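Local coordinates for protein integral membrane indolylacetylinositol arabinosyltransferase EmbC (Mycolicibacterium smegmatis, PDB 7BVE) that is a membrane enzyme that probably transfers arabinose units to build cell-wall arabinan, and binds the antitubercular drug ethambutol, at residues L951-M962 with A970-D978. Numbering follows the deposited sequence.
Sequences LQEVVGSSDPVM and AFPCQRPFD
In the EmbC C-terminal domain, the turn joining the short helix 951-954 to edge strand 961-963 of a mixed sheet packs against the loop 970-978, with Gln952 and Gln974 meeting beside the helix. Gln974 NE2 donates to Gln952 OE1 at 2.7 Å, a short but bent bond (130° at the hydrogen), the donor lying above the carbonyl plane rather than on a lone pair, and the two amides are turned 56° apart; a weak second bond, 3.3 Å, runs from the same NE2 to Val955 O, just past the helix. A bend at chi2 (79°) turns the Gln974 amide toward the helix, where Leu951 CD2 also touches its NE2. Gln952 NE2 gives an in-plane bond to Ser957 OG, which bonds weakly to Cys973 O. A disulfide from Cys973 to Cys730 ties this part of the loop to the segment preceding strand 736-738. Farther along, Val961 N donates to Arg975 O (3.1 Å). The extended Arg975 side chain reaches back to Ser958 O through weak bonds from NE and NH1, with Pro960 N over one guanidinium face. Phe977 packs its CB on Pro960 CB (3.9 Å) and its ring edge on Met962 CG, while Pro976 leans on helix 281-293.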
loop_
_atom_site.group_PDB
_atom_site.type_symbol
_atom_site.label_atom_id
_atom_site.label_comp_id
_atom_site.label_asym_id
_atom_site.label_seq_id
_atom_site.Cartn_x
_atom_site.Cartn_y
_atom_site.Cartn_z
ATOM N N LEU A 951 10.914 9.280 -38.228
ATOM C CA LEU A 951 11.246 10.292 -37.234
ATOM C C LEU A 951 12.710 10.696 -37.286
ATOM O O LEU A 951 13.047 11.794 -36.855
ATOM C CB LEU A 951 10.866 9.785 -35.842
ATOM C CG LEU A 951 10.934 10.633 -34.575
ATOM C CD1 LEU A 951 9.816 10.236 -33.664
ATOM C CD2 LEU A 951 12.237 10.428 -33.847
ATOM N N GLN A 952 13.583 9.845 -37.814
ATOM C CA GLN A 952 14.989 10.198 -37.956
ATOM C C GLN A 952 15.203 11.208 -39.074
ATOM O O GLN A 952 16.150 11.996 -39.018
ATOM C CB GLN A 952 15.802 8.923 -38.190
ATOM C CG GLN A 952 17.311 9.067 -38.284
ATOM C CD GLN A 952 17.952 9.573 -37.008
ATOM O OE1 GLN A 952 17.498 9.277 -35.909
ATOM N NE2 GLN A 952 19.042 10.311 -37.152
ATOM N N GLU A 953 14.330 11.230 -40.074
ATOM C CA GLU A 953 14.435 12.204 -41.148
ATOM C C GLU A 953 13.740 13.517 -40.835
ATOM O O GLU A 953 14.109 14.547 -41.405
ATOM C CB GLU A 953 13.850 11.634 -42.433
ATOM C CG GLU A 953 14.600 10.446 -42.949
ATOM C CD GLU A 953 13.985 9.882 -44.203
ATOM O OE1 GLU A 953 12.914 10.374 -44.609
ATOM O OE2 GLU A 953 14.567 8.942 -44.778
ATOM N N VAL A 954 12.743 13.507 -39.956
ATOM C CA VAL A 954 12.047 14.719 -39.553
ATOM C C VAL A 954 12.802 15.375 -38.405
ATOM O O VAL A 954 13.273 16.510 -38.523
ATOM C CB VAL A 954 10.599 14.399 -39.155
ATOM C CG1 VAL A 954 9.917 15.625 -38.626
ATOM C CG2 VAL A 954 9.855 13.847 -40.338
ATOM N N VAL A 955 12.923 14.661 -37.290
ATOM C CA VAL A 955 13.719 15.085 -36.148
ATOM C C VAL A 955 15.126 14.551 -36.390
ATOM O O VAL A 955 15.392 13.373 -36.176
ATOM C CB VAL A 955 13.142 14.539 -34.846
ATOM C CG1 VAL A 955 13.902 15.054 -33.663
ATOM C CG2 VAL A 955 11.674 14.816 -34.757
ATOM N N GLY A 956 16.034 15.403 -36.836
ATOM C CA GLY A 956 17.350 14.906 -37.197
ATOM C C GLY A 956 18.260 14.572 -36.031
ATOM O O GLY A 956 17.799 14.340 -34.913
ATOM N N SER A 957 19.567 14.538 -36.277
ATOM C CA SER A 957 20.541 14.329 -35.216
ATOM C C SER A 957 21.258 15.617 -34.831
ATOM O O SER A 957 22.326 15.567 -34.215
ATOM C CB SER A 957 21.551 13.262 -35.626
ATOM O OG SER A 957 20.921 12.006 -35.764
ATOM N N SER A 958 20.688 16.767 -35.177
ATOM C CA SER A 958 21.298 18.058 -34.901
ATOM C C SER A 958 20.428 18.989 -34.078
ATOM O O SER A 958 20.968 19.826 -33.357
ATOM C CB SER A 958 21.664 18.765 -36.211
ATOM O OG SER A 958 22.632 18.028 -36.933
ATOM N N ASP A 959 19.107 18.877 -34.168
ATOM C CA ASP A 959 18.232 19.766 -33.422
ATOM C C ASP A 959 18.212 19.373 -31.949
ATOM O O ASP A 959 18.300 18.187 -31.627
ATOM C CB ASP A 959 16.815 19.713 -33.981
ATOM C CG ASP A 959 16.709 20.327 -35.348
ATOM O OD1 ASP A 959 17.495 21.249 -35.647
ATOM O OD2 ASP A 959 15.842 19.887 -36.129
ATOM N N PRO A 960 18.103 20.338 -31.036
ATOM C CA PRO A 960 17.952 19.989 -29.621
ATOM C C PRO A 960 16.559 19.448 -29.332
ATOM O O PRO A 960 15.553 20.053 -29.699
ATOM C CB PRO A 960 18.212 21.314 -28.901
ATOM C CG PRO A 960 17.911 22.346 -29.897
ATOM C CD PRO A 960 18.287 21.782 -31.225
ATOM N N VAL A 961 16.515 18.298 -28.677
ATOM C CA VAL A 961 15.288 17.579 -28.383
ATOM C C VAL A 961 15.144 17.506 -26.873
ATOM O O VAL A 961 16.122 17.296 -26.155
ATOM C CB VAL A 961 15.316 16.164 -29.012
ATOM C CG1 VAL A 961 14.053 15.390 -28.735
ATOM C CG2 VAL A 961 15.540 16.256 -30.493
ATOM N N MET A 962 13.928 17.699 -26.384
ATOM C CA MET A 962 13.632 17.448 -24.981
ATOM C C MET A 962 13.171 16.003 -24.835
ATOM O O MET A 962 12.021 15.665 -25.097
ATOM C CB MET A 962 12.591 18.412 -24.444
ATOM C CG MET A 962 12.355 18.150 -22.997
ATOM S SD MET A 962 11.191 19.194 -22.157
ATOM C CE MET A 962 11.174 18.308 -20.612
ATOM N N ALA A 970 15.938 4.116 -26.206
ATOM C CA ALA A 970 15.291 3.782 -27.463
ATOM C C ALA A 970 15.502 4.836 -28.528
ATOM O O ALA A 970 15.345 4.537 -29.716
ATOM C CB ALA A 970 13.792 3.582 -27.253
ATOM N N PHE A 971 15.863 6.059 -28.139
ATOM C CA PHE A 971 16.158 7.156 -29.059
ATOM C C PHE A 971 17.584 7.634 -28.816
ATOM O O PHE A 971 17.794 8.678 -28.192
ATOM C CB PHE A 971 15.176 8.308 -28.862
ATOM C CG PHE A 971 13.770 7.977 -29.238
ATOM C CD1 PHE A 971 13.339 8.109 -30.539
ATOM C CD2 PHE A 971 12.888 7.503 -28.297
ATOM C CE1 PHE A 971 12.064 7.794 -30.883
ATOM C CE2 PHE A 971 11.610 7.183 -28.645
ATOM C CZ PHE A 971 11.201 7.331 -29.936
ATOM N N PRO A 972 18.594 6.897 -29.288
ATOM C CA PRO A 972 19.973 7.263 -28.966
ATOM C C PRO A 972 20.654 8.177 -29.970
ATOM O O PRO A 972 21.716 8.717 -29.647
ATOM C CB PRO A 972 20.660 5.901 -28.931
ATOM C CG PRO A 972 19.990 5.154 -29.973
ATOM C CD PRO A 972 18.554 5.594 -29.975
ATOM N N CYS A 973 20.049 8.365 -31.147
ATOM C CA CYS A 973 20.651 9.218 -32.210
ATOM C C CYS A 973 20.261 10.689 -32.016
ATOM O O CYS A 973 20.985 11.563 -32.535
ATOM C CB CYS A 973 20.209 8.753 -33.593
ATOM S SG CYS A 973 21.249 7.438 -34.279
ATOM N N GLN A 974 19.163 10.945 -31.300
ATOM C CA GLN A 974 18.676 12.297 -31.059
ATOM C C GLN A 974 19.347 12.901 -29.840
ATOM O O GLN A 974 19.487 12.242 -28.809
ATOM C CB GLN A 974 17.161 12.297 -30.872
ATOM C CG GLN A 974 16.400 12.280 -32.175
ATOM C CD GLN A 974 16.334 10.925 -32.810
ATOM O OE1 GLN A 974 16.427 9.907 -32.140
ATOM N NE2 GLN A 974 16.229 10.902 -34.125
ATOM N N ARG A 975 19.747 14.180 -29.954
ATOM C CA ARG A 975 20.568 14.698 -28.876
ATOM C C ARG A 975 19.771 15.609 -27.953
ATOM O O ARG A 975 18.891 16.341 -28.409
ATOM C CB ARG A 975 21.791 15.454 -29.408
ATOM C CG ARG A 975 21.539 16.751 -30.117
ATOM C CD ARG A 975 22.852 17.446 -30.363
ATOM N NE ARG A 975 22.687 18.753 -30.979
ATOM C CZ ARG A 975 22.509 19.878 -30.299
ATOM N NH1 ARG A 975 22.370 21.025 -30.940
ATOM N NH2 ARG A 975 22.472 19.854 -28.979
ATOM N N PRO A 976 20.024 15.557 -26.651
ATOM C CA PRO A 976 19.320 16.440 -25.723
ATOM C C PRO A 976 19.896 17.848 -25.762
ATOM O O PRO A 976 20.944 18.105 -26.347
ATOM C CB PRO A 976 19.562 15.775 -24.372
ATOM C CG PRO A 976 20.832 15.070 -24.541
ATOM C CD PRO A 976 20.877 14.595 -25.939
ATOM N N PHE A 977 19.188 18.767 -25.120
ATOM C CA PHE A 977 19.625 20.152 -25.125
ATOM C C PHE A 977 20.667 20.392 -24.034
ATOM O O PHE A 977 20.693 19.722 -23.001
ATOM C CB PHE A 977 18.426 21.098 -24.983
ATOM C CG PHE A 977 17.668 20.959 -23.697
ATOM C CD1 PHE A 977 16.643 20.047 -23.579
ATOM C CD2 PHE A 977 17.940 21.780 -22.624
ATOM C CE1 PHE A 977 15.941 19.925 -22.408
ATOM C CE2 PHE A 977 17.241 21.659 -21.454
ATOM C CZ PHE A 977 16.239 20.733 -21.351
ATOM N N ASP A 978 21.530 21.369 -24.280
ATOM C CA ASP A 978 22.675 21.665 -23.439
ATOM C C ASP A 978 22.344 22.741 -22.407
ATOM O O ASP A 978 21.262 23.324 -22.395
ATOM C CB ASP A 978 23.847 22.124 -24.302
ATOM C CG ASP A 978 24.474 21.005 -25.090
ATOM O OD1 ASP A 978 24.521 19.867 -24.589
ATOM O OD2 ASP A 978 24.921 21.268 -26.224
#